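Local structure of putative immunoglobulin-blocking virulence protein (Mycoplasma mycoides subsp. capri, 7ADK) at residues Lys222-Ile227 and Tyr284-Ala289; Arg352-Asp357 and Gln445-Arg450; Pro373-Glu378 and Gly411-Gly416. The protein probably binds host immunoglobulins and blocks their action, helping the mycoplasma to evade the antibody response. All coordinates share one frame; numbering follows the deposited sequence.

Contact 1. Residues Lys222-Ile227 and Tyr284-Ala289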
loop_
_atom_site.group_PDB
_atom_site.type_symbol
_atom_site.label_atom_id
_atom_site.label_comp_id
_atom_site.label_asym_id
_atom_site.label_seq_id
_atom_site.Cartn_x
_atom_site.Cartn_y
_atom_site.Cartn_z
ATOM N N LYS A 222 -6.761 26.229 -50.426
ATOM C CA LYS A 222 -5.757 25.224 -50.824
ATOM C C LYS A 222 -6.335 23.998 -51.551
ATOM O O LYS A 222 -7.528 23.714 -51.508
ATOM C CB LYS A 222 -4.900 24.818 -49.610
ATOM C CG LYS A 222 -3.945 25.940 -49.184
ATOM C CD LYS A 222 -2.905 25.488 -48.159
ATOM C CE LYS A 222 -1.932 26.616 -47.871
ATOM N NZ LYS A 222 -0.756 26.207 -47.106
ATOM N N GLU A 223 -5.465 23.295 -52.266
ATOM C CA GLU A 223 -5.717 22.066 -53.028
ATOM C C GLU A 223 -6.136 20.876 -52.152
ATOM O O GLU A 223 -5.933 20.872 -50.942
ATOM C CB GLU A 223 -4.470 21.706 -53.862
ATOM C CG GLU A 223 -3.249 21.174 -53.084
ATOM C CD GLU A 223 -2.646 22.155 -52.068
ATOM O OE1 GLU A 223 -2.689 23.382 -52.304
ATOM O OE2 GLU A 223 -2.130 21.712 -51.021
ATOM N N LEU A 224 -6.740 19.837 -52.743
ATOM C CA LEU A 224 -7.405 18.751 -51.998
ATOM C C LEU A 224 -6.501 18.010 -50.996
ATOM O O LEU A 224 -6.973 17.532 -49.968
ATOM C CB LEU A 224 -8.035 17.793 -53.028
ATOM C CG LEU A 224 -8.976 16.740 -52.411
ATOM C CD1 LEU A 224 -10.191 16.522 -53.299
ATOM C CD2 LEU A 224 -8.289 15.387 -52.248
ATOM N N ASN A 225 -5.194 17.944 -51.252
ATOM C CA ASN A 225 -4.223 17.273 -50.388
ATOM C C ASN A 225 -3.953 18.004 -49.055
ATOM O O ASN A 225 -3.173 17.511 -48.244
ATOM C CB ASN A 225 -2.938 16.983 -51.175
ATOM C CG ASN A 225 -3.233 16.320 -52.505
ATOM O OD1 ASN A 225 -3.367 16.981 -53.523
ATOM N ND2 ASN A 225 -3.413 15.027 -52.532
ATOM N N ASP A 226 -4.630 19.118 -48.756
ATOM C CA ASP A 226 -4.692 19.679 -47.394
ATOM C C ASP A 226 -5.459 18.769 -46.402
ATOM O O ASP A 226 -5.374 18.963 -45.196
ATOM C CB ASP A 226 -5.174 21.141 -47.397
ATOM C CG ASP A 226 -6.655 21.397 -47.692
ATOM O OD1 ASP A 226 -7.472 20.457 -47.680
ATOM O OD2 ASP A 226 -7.021 22.571 -47.894
ATOM N N ILE A 227 -6.107 17.710 -46.903
ATOM C CA ILE A 227 -6.498 16.509 -46.145
ATOM C C ILE A 227 -5.354 16.018 -45.239
ATOM O O ILE A 227 -5.615 15.580 -44.116
ATOM C CB ILE A 227 -6.960 15.426 -47.152
ATOM C CG1 ILE A 227 -8.391 15.674 -47.664
ATOM C CG2 ILE A 227 -6.848 13.995 -46.630
ATOM C CD1 ILE A 227 -9.522 15.355 -46.686
ATOM N N TYR A 284 -11.864 8.767 -44.844
ATOM C CA TYR A 284 -13.228 8.841 -44.314
ATOM C C TYR A 284 -13.488 10.160 -43.548
ATOM O O TYR A 284 -14.632 10.580 -43.421
ATOM C CB TYR A 284 -13.650 7.436 -43.835
ATOM C CG TYR A 284 -13.340 6.845 -42.473
ATOM C CD1 TYR A 284 -12.023 6.509 -42.139
ATOM C CD2 TYR A 284 -14.338 6.020 -41.924
ATOM C CE1 TYR A 284 -11.701 5.568 -41.146
ATOM C CE2 TYR A 284 -14.049 5.035 -40.968
ATOM C CZ TYR A 284 -12.726 4.824 -40.545
ATOM O OH TYR A 284 -12.443 3.882 -39.617
ATOM N N ILE A 285 -12.434 10.956 -43.285
ATOM C CA ILE A 285 -12.489 12.421 -43.069
ATOM C C ILE A 285 -13.167 13.159 -44.240
ATOM O O ILE A 285 -13.966 14.076 -44.043
ATOM C CB ILE A 285 -11.059 12.988 -42.822
ATOM C CG1 ILE A 285 -10.588 12.626 -41.397
ATOM C CG2 ILE A 285 -10.957 14.511 -43.008
ATOM C CD1 ILE A 285 -9.130 12.960 -41.071
ATOM N N TRP A 286 -12.872 12.778 -45.482
ATOM C CA TRP A 286 -13.465 13.379 -46.671
ATOM C C TRP A 286 -14.934 12.975 -46.850
ATOM O O TRP A 286 -15.660 13.652 -47.576
ATOM C CB TRP A 286 -12.579 13.083 -47.895
ATOM C CG TRP A 286 -12.924 13.768 -49.178
ATOM C CD1 TRP A 286 -12.545 15.007 -49.553
ATOM C CD2 TRP A 286 -13.709 13.253 -50.290
ATOM N NE1 TRP A 286 -13.137 15.329 -50.753
ATOM C CE2 TRP A 286 -13.905 14.300 -51.230
ATOM C CE3 TRP A 286 -14.251 11.996 -50.617
ATOM C CZ2 TRP A 286 -14.697 14.142 -52.371
ATOM C CZ3 TRP A 286 -14.975 11.806 -51.805
ATOM C CH2 TRP A 286 -15.240 12.884 -52.659
ATOM N N LEU A 287 -15.444 11.929 -46.192
ATOM C CA LEU A 287 -16.888 11.656 -46.152
ATOM C C LEU A 287 -17.596 12.639 -45.216
ATOM O O LEU A 287 -18.421 13.408 -45.679
ATOM C CB LEU A 287 -17.211 10.189 -45.801
ATOM C CG LEU A 287 -17.141 9.123 -46.900
ATOM C CD1 LEU A 287 -17.932 9.516 -48.129
ATOM C CD2 LEU A 287 -15.740 8.782 -47.334
ATOM N N ILE A 288 -17.243 12.687 -43.937
ATOM C CA ILE A 288 -17.866 13.587 -42.954
ATOM C C ILE A 288 -17.798 15.059 -43.380
ATOM O O ILE A 288 -18.801 15.757 -43.284
ATOM C CB ILE A 288 -17.279 13.371 -41.536
ATOM C CG1 ILE A 288 -15.767 13.645 -41.438
ATOM C CG2 ILE A 288 -17.583 11.952 -41.076
ATOM C CD1 ILE A 288 -15.115 13.333 -40.097
ATOM N N ALA A 289 -16.682 15.528 -43.944
ATOM C CA ALA A 289 -16.552 16.896 -44.445
ATOM C C ALA A 289 -17.343 17.195 -45.744
ATOM O O ALA A 289 -17.287 18.318 -46.238
ATOM C CB ALA A 289 -15.071 17.213 -44.590
#

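Contact 2. Residues Arg352-Asp357 and Gln445-Arg450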
loop_
_atom_site.group_PDB
_atom_site.type_symbol
_atom_site.label_atom_id
_atom_site.label_comp_id
_atom_site.label_asym_id
_atom_site.label_seq_id
_atom_site.Cartn_x
_atom_site.Cartn_y
_atom_site.Cartn_z
ATOM N N ARG A 352 -30.287 22.699 2.827
ATOM C CA ARG A 352 -29.016 23.290 3.262
ATOM C C ARG A 352 -29.234 24.532 4.122
ATOM O O ARG A 352 -30.025 25.402 3.775
ATOM C CB ARG A 352 -28.124 23.600 2.059
ATOM C CG ARG A 352 -27.832 22.321 1.295
ATOM C CD ARG A 352 -26.842 22.520 0.162
ATOM N NE ARG A 352 -25.461 22.553 0.640
ATOM C CZ ARG A 352 -24.431 21.992 0.046
ATOM N NH1 ARG A 352 -24.460 21.560 -1.178
ATOM N NH2 ARG A 352 -23.341 21.829 0.709
ATOM N N VAL A 353 -28.485 24.661 5.210
ATOM C CA VAL A 353 -28.169 25.974 5.780
ATOM C C VAL A 353 -27.026 26.566 4.953
ATOM O O VAL A 353 -26.216 25.816 4.411
ATOM C CB VAL A 353 -27.901 25.879 7.290
ATOM C CG1 VAL A 353 -26.590 25.220 7.651
ATOM C CG2 VAL A 353 -27.933 27.252 7.939
ATOM N N PHE A 354 -27.002 27.884 4.761
ATOM C CA PHE A 354 -26.248 28.511 3.666
ATOM C C PHE A 354 -26.726 28.023 2.281
ATOM O O PHE A 354 -25.962 27.572 1.436
ATOM C CB PHE A 354 -24.731 28.448 3.890
ATOM C CG PHE A 354 -24.281 28.838 5.279
ATOM C CD1 PHE A 354 -24.658 30.077 5.826
ATOM C CD2 PHE A 354 -23.471 27.970 6.028
ATOM C CE1 PHE A 354 -24.212 30.462 7.097
ATOM C CE2 PHE A 354 -23.020 28.351 7.302
ATOM C CZ PHE A 354 -23.382 29.602 7.831
ATOM N N ASP A 355 -28.040 28.094 2.070
ATOM C CA ASP A 355 -28.759 27.692 0.858
ATOM C C ASP A 355 -28.377 28.492 -0.398
ATOM O O ASP A 355 -27.878 29.616 -0.312
ATOM C CB ASP A 355 -30.264 27.864 1.098
ATOM C CG ASP A 355 -30.659 29.318 1.367
ATOM O OD1 ASP A 355 -30.282 29.866 2.421
ATOM O OD2 ASP A 355 -31.358 29.921 0.533
ATOM N N TYR A 356 -28.646 27.925 -1.579
ATOM C CA TYR A 356 -28.457 28.562 -2.883
ATOM C C TYR A 356 -29.470 28.059 -3.925
ATOM O O TYR A 356 -29.990 26.959 -3.810
ATOM C CB TYR A 356 -27.000 28.410 -3.340
ATOM C CG TYR A 356 -26.431 27.010 -3.453
ATOM C CD1 TYR A 356 -26.549 26.296 -4.655
ATOM C CD2 TYR A 356 -25.714 26.451 -2.381
ATOM C CE1 TYR A 356 -25.941 25.043 -4.795
ATOM C CE2 TYR A 356 -25.095 25.200 -2.518
ATOM C CZ TYR A 356 -25.196 24.497 -3.732
ATOM O OH TYR A 356 -24.561 23.314 -3.892
ATOM N N ASP A 357 -29.785 28.876 -4.933
ATOM C CA ASP A 357 -30.910 28.625 -5.849
ATOM C C ASP A 357 -30.609 27.637 -6.987
ATOM O O ASP A 357 -31.518 27.158 -7.658
ATOM C CB ASP A 357 -31.376 29.969 -6.416
ATOM C CG ASP A 357 -32.797 29.968 -6.964
ATOM O OD1 ASP A 357 -33.120 30.842 -7.793
ATOM O OD2 ASP A 357 -33.620 29.121 -6.560
ATOM N N GLN A 445 -23.529 32.518 19.593
ATOM C CA GLN A 445 -24.230 31.471 18.834
ATOM C C GLN A 445 -23.438 31.107 17.580
ATOM O O GLN A 445 -23.104 31.980 16.785
ATOM C CB GLN A 445 -25.649 31.964 18.498
ATOM C CG GLN A 445 -26.539 31.003 17.686
ATOM C CD GLN A 445 -27.117 29.825 18.465
ATOM O OE1 GLN A 445 -26.721 29.512 19.577
ATOM N NE2 GLN A 445 -28.060 29.107 17.909
ATOM N N ILE A 446 -23.154 29.823 17.367
ATOM C CA ILE A 446 -22.423 29.322 16.194
ATOM C C ILE A 446 -23.394 28.624 15.232
ATOM O O ILE A 446 -24.113 27.708 15.620
ATOM C CB ILE A 446 -21.270 28.396 16.639
ATOM C CG1 ILE A 446 -20.288 29.043 17.636
ATOM C CG2 ILE A 446 -20.506 27.825 15.448
ATOM C CD1 ILE A 446 -19.586 30.295 17.156
ATOM N N THR A 447 -23.414 29.036 13.967
ATOM C CA THR A 447 -24.236 28.419 12.912
ATOM C C THR A 447 -23.559 27.177 12.326
ATOM O O THR A 447 -24.224 26.213 11.990
ATOM C CB THR A 447 -24.558 29.445 11.817
ATOM O OG1 THR A 447 -25.328 30.483 12.373
ATOM C CG2 THR A 447 -25.381 28.909 10.658
ATOM N N SER A 448 -22.236 27.154 12.223
ATOM C CA SER A 448 -21.504 25.980 11.769
ATOM C C SER A 448 -20.293 25.716 12.641
ATOM O O SER A 448 -19.423 26.567 12.768
ATOM C CB SER A 448 -21.097 26.164 10.314
ATOM O OG SER A 448 -20.219 25.143 9.907
ATOM N N TYR A 449 -20.173 24.505 13.145
ATOM C CA TYR A 449 -18.912 23.972 13.641
ATOM C C TYR A 449 -18.270 23.173 12.510
ATOM O O TYR A 449 -18.949 22.352 11.901
ATOM C CB TYR A 449 -19.157 23.097 14.865
ATOM C CG TYR A 449 -19.753 23.803 16.054
ATOM C CD1 TYR A 449 -18.920 24.467 16.965
ATOM C CD2 TYR A 449 -21.143 23.801 16.240
ATOM C CE1 TYR A 449 -19.473 25.127 18.070
ATOM C CE2 TYR A 449 -21.700 24.471 17.337
ATOM C CZ TYR A 449 -20.865 25.132 18.250
ATOM O OH TYR A 449 -21.410 25.756 19.318
ATOM N N ARG A 450 -16.987 23.410 12.214
ATOM C CA ARG A 450 -16.180 22.652 11.243
ATOM C C ARG A 450 -14.999 22.021 11.976
ATOM O O ARG A 450 -14.134 22.743 12.458
ATOM C CB ARG A 450 -15.657 23.545 10.099
ATOM C CG ARG A 450 -16.659 24.516 9.456
ATOM C CD ARG A 450 -15.979 25.308 8.328
ATOM N NE ARG A 450 -15.900 24.496 7.118
ATOM C CZ ARG A 450 -15.011 24.461 6.155
ATOM N NH1 ARG A 450 -15.289 23.680 5.173
ATOM N NH2 ARG A 450 -13.910 25.147 6.128
#

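Contact 3. Residues Pro373-Glu378 and Gly411-Gly416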
loop_
_atom_site.group_PDB
_atom_site.type_symbol
_atom_site.label_atom_id
_atom_site.label_comp_id
_atom_site.label_asym_id
_atom_site.label_seq_id
_atom_site.Cartn_x
_atom_site.Cartn_y
_atom_site.Cartn_z
ATOM N N PRO A 373 -22.476 29.531 -2.994
ATOM C CA PRO A 373 -23.007 30.477 -3.971
ATOM C C PRO A 373 -24.007 31.478 -3.374
ATOM O O PRO A 373 -24.988 31.103 -2.749
ATOM C CB PRO A 373 -23.644 29.624 -5.062
ATOM C CG PRO A 373 -23.004 28.260 -4.915
ATOM C CD PRO A 373 -22.672 28.166 -3.440
ATOM N N GLY A 374 -23.796 32.776 -3.577
ATOM C CA GLY A 374 -24.649 33.826 -3.009
ATOM C C GLY A 374 -24.340 34.219 -1.565
ATOM O O GLY A 374 -25.046 35.052 -1.008
ATOM N N TRP A 375 -23.274 33.688 -0.977
ATOM C CA TRP A 375 -22.762 34.045 0.341
ATOM C C TRP A 375 -21.344 34.583 0.221
ATOM O O TRP A 375 -20.606 34.198 -0.684
ATOM C CB TRP A 375 -22.802 32.826 1.263
ATOM C CG TRP A 375 -24.175 32.316 1.547
ATOM C CD1 TRP A 375 -24.921 31.562 0.714
ATOM C CD2 TRP A 375 -25.020 32.575 2.702
ATOM N NE1 TRP A 375 -26.167 31.353 1.260
ATOM C CE2 TRP A 375 -26.284 31.957 2.487
ATOM C CE3 TRP A 375 -24.836 33.249 3.925
ATOM C CZ2 TRP A 375 -27.307 32.011 3.434
ATOM C CZ3 TRP A 375 -25.857 33.306 4.881
ATOM C CH2 TRP A 375 -27.094 32.692 4.639
ATOM N N VAL A 376 -20.949 35.461 1.141
ATOM C CA VAL A 376 -19.567 35.955 1.236
ATOM C C VAL A 376 -19.023 35.759 2.649
ATOM O O VAL A 376 -19.731 35.958 3.633
ATOM C CB VAL A 376 -19.432 37.389 0.696
ATOM C CG1 VAL A 376 -20.277 38.414 1.441
ATOM C CG2 VAL A 376 -17.991 37.883 0.694
ATOM N N LYS A 377 -17.770 35.312 2.737
ATOM C CA LYS A 377 -17.062 34.965 3.969
ATOM C C LYS A 377 -16.083 36.058 4.362
ATOM O O LYS A 377 -15.300 36.527 3.543
ATOM C CB LYS A 377 -16.353 33.617 3.775
ATOM C CG LYS A 377 -15.576 33.114 4.998
ATOM C CD LYS A 377 -14.991 31.704 4.812
ATOM C CE LYS A 377 -13.933 31.573 3.699
ATOM N NZ LYS A 377 -12.626 32.200 4.012
ATOM N N GLU A 378 -16.074 36.409 5.633
ATOM C CA GLU A 378 -15.083 37.283 6.254
ATOM C C GLU A 378 -14.412 36.557 7.427
ATOM O O GLU A 378 -15.097 35.974 8.259
ATOM C CB GLU A 378 -15.767 38.600 6.663
ATOM C CG GLU A 378 -14.826 39.567 7.383
ATOM C CD GLU A 378 -15.414 40.954 7.681
ATOM O OE1 GLU A 378 -14.922 41.622 8.617
ATOM O OE2 GLU A 378 -16.323 41.433 6.970
ATOM N N GLY A 411 -37.398 35.525 9.015
ATOM C CA GLY A 411 -36.270 35.844 9.902
ATOM C C GLY A 411 -35.268 34.726 10.231
ATOM O O GLY A 411 -34.513 34.852 11.188
ATOM N N LYS A 412 -35.261 33.646 9.449
ATOM C CA LYS A 412 -34.636 32.358 9.769
ATOM C C LYS A 412 -33.098 32.380 9.777
ATOM O O LYS A 412 -32.512 31.916 10.751
ATOM C CB LYS A 412 -35.240 31.309 8.819
ATOM C CG LYS A 412 -34.918 29.870 9.210
ATOM C CD LYS A 412 -35.823 28.840 8.545
ATOM C CE LYS A 412 -37.244 28.891 9.095
ATOM N NZ LYS A 412 -38.018 27.711 8.750
ATOM N N LEU A 413 -32.439 32.925 8.745
ATOM C CA LEU A 413 -30.979 33.148 8.690
ATOM C C LEU A 413 -30.562 34.073 7.531
ATOM O O LEU A 413 -30.856 33.750 6.385
ATOM C CB LEU A 413 -30.246 31.796 8.527
ATOM C CG LEU A 413 -28.716 31.892 8.609
ATOM C CD1 LEU A 413 -28.252 32.174 10.024
ATOM C CD2 LEU A 413 -28.065 30.599 8.181
ATOM N N ASN A 414 -29.814 35.153 7.804
ATOM C CA ASN A 414 -29.137 35.988 6.792
ATOM C C ASN A 414 -27.618 36.094 6.998
ATOM O O ASN A 414 -26.886 36.356 6.045
ATOM C CB ASN A 414 -29.801 37.372 6.755
ATOM C CG ASN A 414 -31.077 37.352 5.959
ATOM O OD1 ASN A 414 -31.045 37.159 4.756
ATOM N ND2 ASN A 414 -32.216 37.521 6.566
ATOM N N SER A 415 -27.130 35.855 8.214
ATOM C CA SER A 415 -25.707 35.808 8.553
ATOM C C SER A 415 -25.431 34.798 9.666
ATOM O O SER A 415 -26.269 34.593 10.543
ATOM C CB SER A 415 -25.205 37.194 8.955
ATOM O OG SER A 415 -25.864 37.672 10.100
ATOM N N GLY A 416 -24.253 34.179 9.660
ATOM C CA GLY A 416 -23.881 33.156 10.625
ATOM C C GLY A 416 -22.404 33.165 10.968
ATOM O O GLY A 416 -21.550 33.300 10.095
#

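Contact 1. Residues Lys222-Ile227 and Tyr284-Ala289
Ile227 and Trp286 bring the two backbones closest, their CA atoms 7.7 Å apart, where the 3-10 turn 224-226 leading into helix 227-235 faces the C-terminal part of helix 280-288. No hydrogen bond crosses the gap, so the join is made by side chains.

Ile227 carries most of it. Its CG1 branch lies beside the backbone N and anti to the carbonyl carbon, and with chi1 -79° and chi2 -75° CD1 reaches between two side chains of the opposite helix. There CD1 lies 4.0 Å from Ile285 CG2 and equally 4.0 Å from Trp286 CB. The same methyl approaches the indole at its edge, near the ring plane, 4.2 Å from Trp286 CD1. Ile227 and Ile285 run past one another in opposite directions. A turn earlier, Leu224 comes in at about a right angle to the Trp286 side chain, and its CD1 sits 4.1 Å from Trp286 NE1.

Further residues meet the indole: Lys263 makes a cation-pi contact with it, and the ring of Phe277 meets it at about 45°. From helix 209-218, Phe218 packs on Ile227 and Phe214 on Ile285.

The chemistry is dispersive. Methyl groups of Leu224 and Ile227 meet an isoleucine branch and the indole in a largely buried seam, which implies that shape and exclusion of water, rather than directional bonds, join the turn to the helix.

Contact 2. Residues Arg352-Asp357 and Gln445-Arg450
Phe354 and Thr447 make the main meeting here, between the loop after helix 339-351 and the 445-450 segment that runs into the mixed sheet. The Phe354 backbone has left-handed angles (phi 60°, psi 51°), unlike the extended residues beside it, and its ring stands out toward Thr447 and Ser448, with CG beside the backbone N and anti to the carbonyl carbon.

One methyl group receives the far end of that ring. Thr447 CG2 is 3.5 Å from Phe354 CZ and 4.1 Å from both Phe354 CE1 and Phe354 CE2, so it is centred on the para position, but the approach is oblique to the ring plane. Thr447 turns CG2 to this position by keeping it anti to its own backbone N, with OG1 on the N side (chi1 -63°). From the loop, Val353 adds a second methyl: its CG2 lies 4.1 Å from Thr447 CG2.

Ser448 meets the ring at its edge, through CB, 4.2 Å from Phe354 CE2. Its hydroxyl is engaged elsewhere, OG being hydrogen-bonded to Gln476 NE2 of the adjacent strand 473-481. Around the same ring stand Trp375, in an edge-to-face pairing, and Tyr372, with planes at about 45°.

All four touching residues are buried, yet no hydrogen bond passes between the two segments. Carbon thus does the joining: the polar side chains of Thr447 and Ser448 offer CG2 and CB to the loop, which implies that the loop is held to this part of the sheet by apolar packing, while the Ser448 hydroxyl keeps its bond to Gln476.

Contact 3. Residues Pro373-Glu378 and Gly411-Gly416
Trp375 spans from one strand of a mixed beta-sheet to the lead-in of another, meeting Leu413 and Asn414. Strands 375-379 and 415-422 are not direct neighbours; both pair antiparallel with strand 396-403, which runs between them. Accordingly the nearest CA atoms, those of Trp375 and Ser415, are 8.9 Å apart, and no hydrogen bond joins the segments.

The apolar part is a single pairing. Trp375 CH2 lies 4.2 Å from Leu413 CD2, the methyl arriving obliquely to the indole. The first side-chain bond of Leu413 points toward the 373-378 segment, whereas that of Trp375 points neither to nor from the other segment. The rest of the indole covers the distance: with CG anti to the carbonyl carbon (chi1 -64°), its six-membered ring is carried over to the 413-415 backbone.

Contacts of aromatic carbon with backbone come next. Trp375 CZ3 is 3.4 Å from Asn414 O, and Trp375 CH2 is 3.9 Å from the same oxygen, again at an oblique angle to the ring. Ser415 N lies by the ring edge, near its plane, 4.4 Å from Trp375 CZ3. In Asn414 and Ser415 the first side-chain bond points away from the 373-378 segment, and the backbone is what meets the ring.

Polar bonds are made to residues outside the segments. Asn414 OD1 accepts from Asn407 N, while Arg403 NH2 on the intervening strand donates to Leu413 O. The indole itself is engaged at two ends: CZ3 and CH2 abut the 413-415 chain, and on the pyrrole side NE1 donates its hydrogen to Asp355 O.

How the contacts relate
From the N terminus, contact 1 comes first, closing a loop of 56 residues that holds helices but no strand; it is complete before the others begin. Contact 2 opens at 352-357 and closes only at 445-450, tying the loop after helix 339-351 to strand 448-454. Wholly within that span, contact 3 closes 32 residues, strand 396-403 among them, and joins the start of strand 375-379 to the lead-in of strand 415-422. Contact 1 is remote, about 39 Å from either by nearest atoms. Contacts 2 and 3, with centres about 8 Å apart, touch directly: Val353 packs on Leu413, and Thr447 on Gly416. Both reach the mixed sheet, where strands 415-422 and 448-454 run parallel as neighbours.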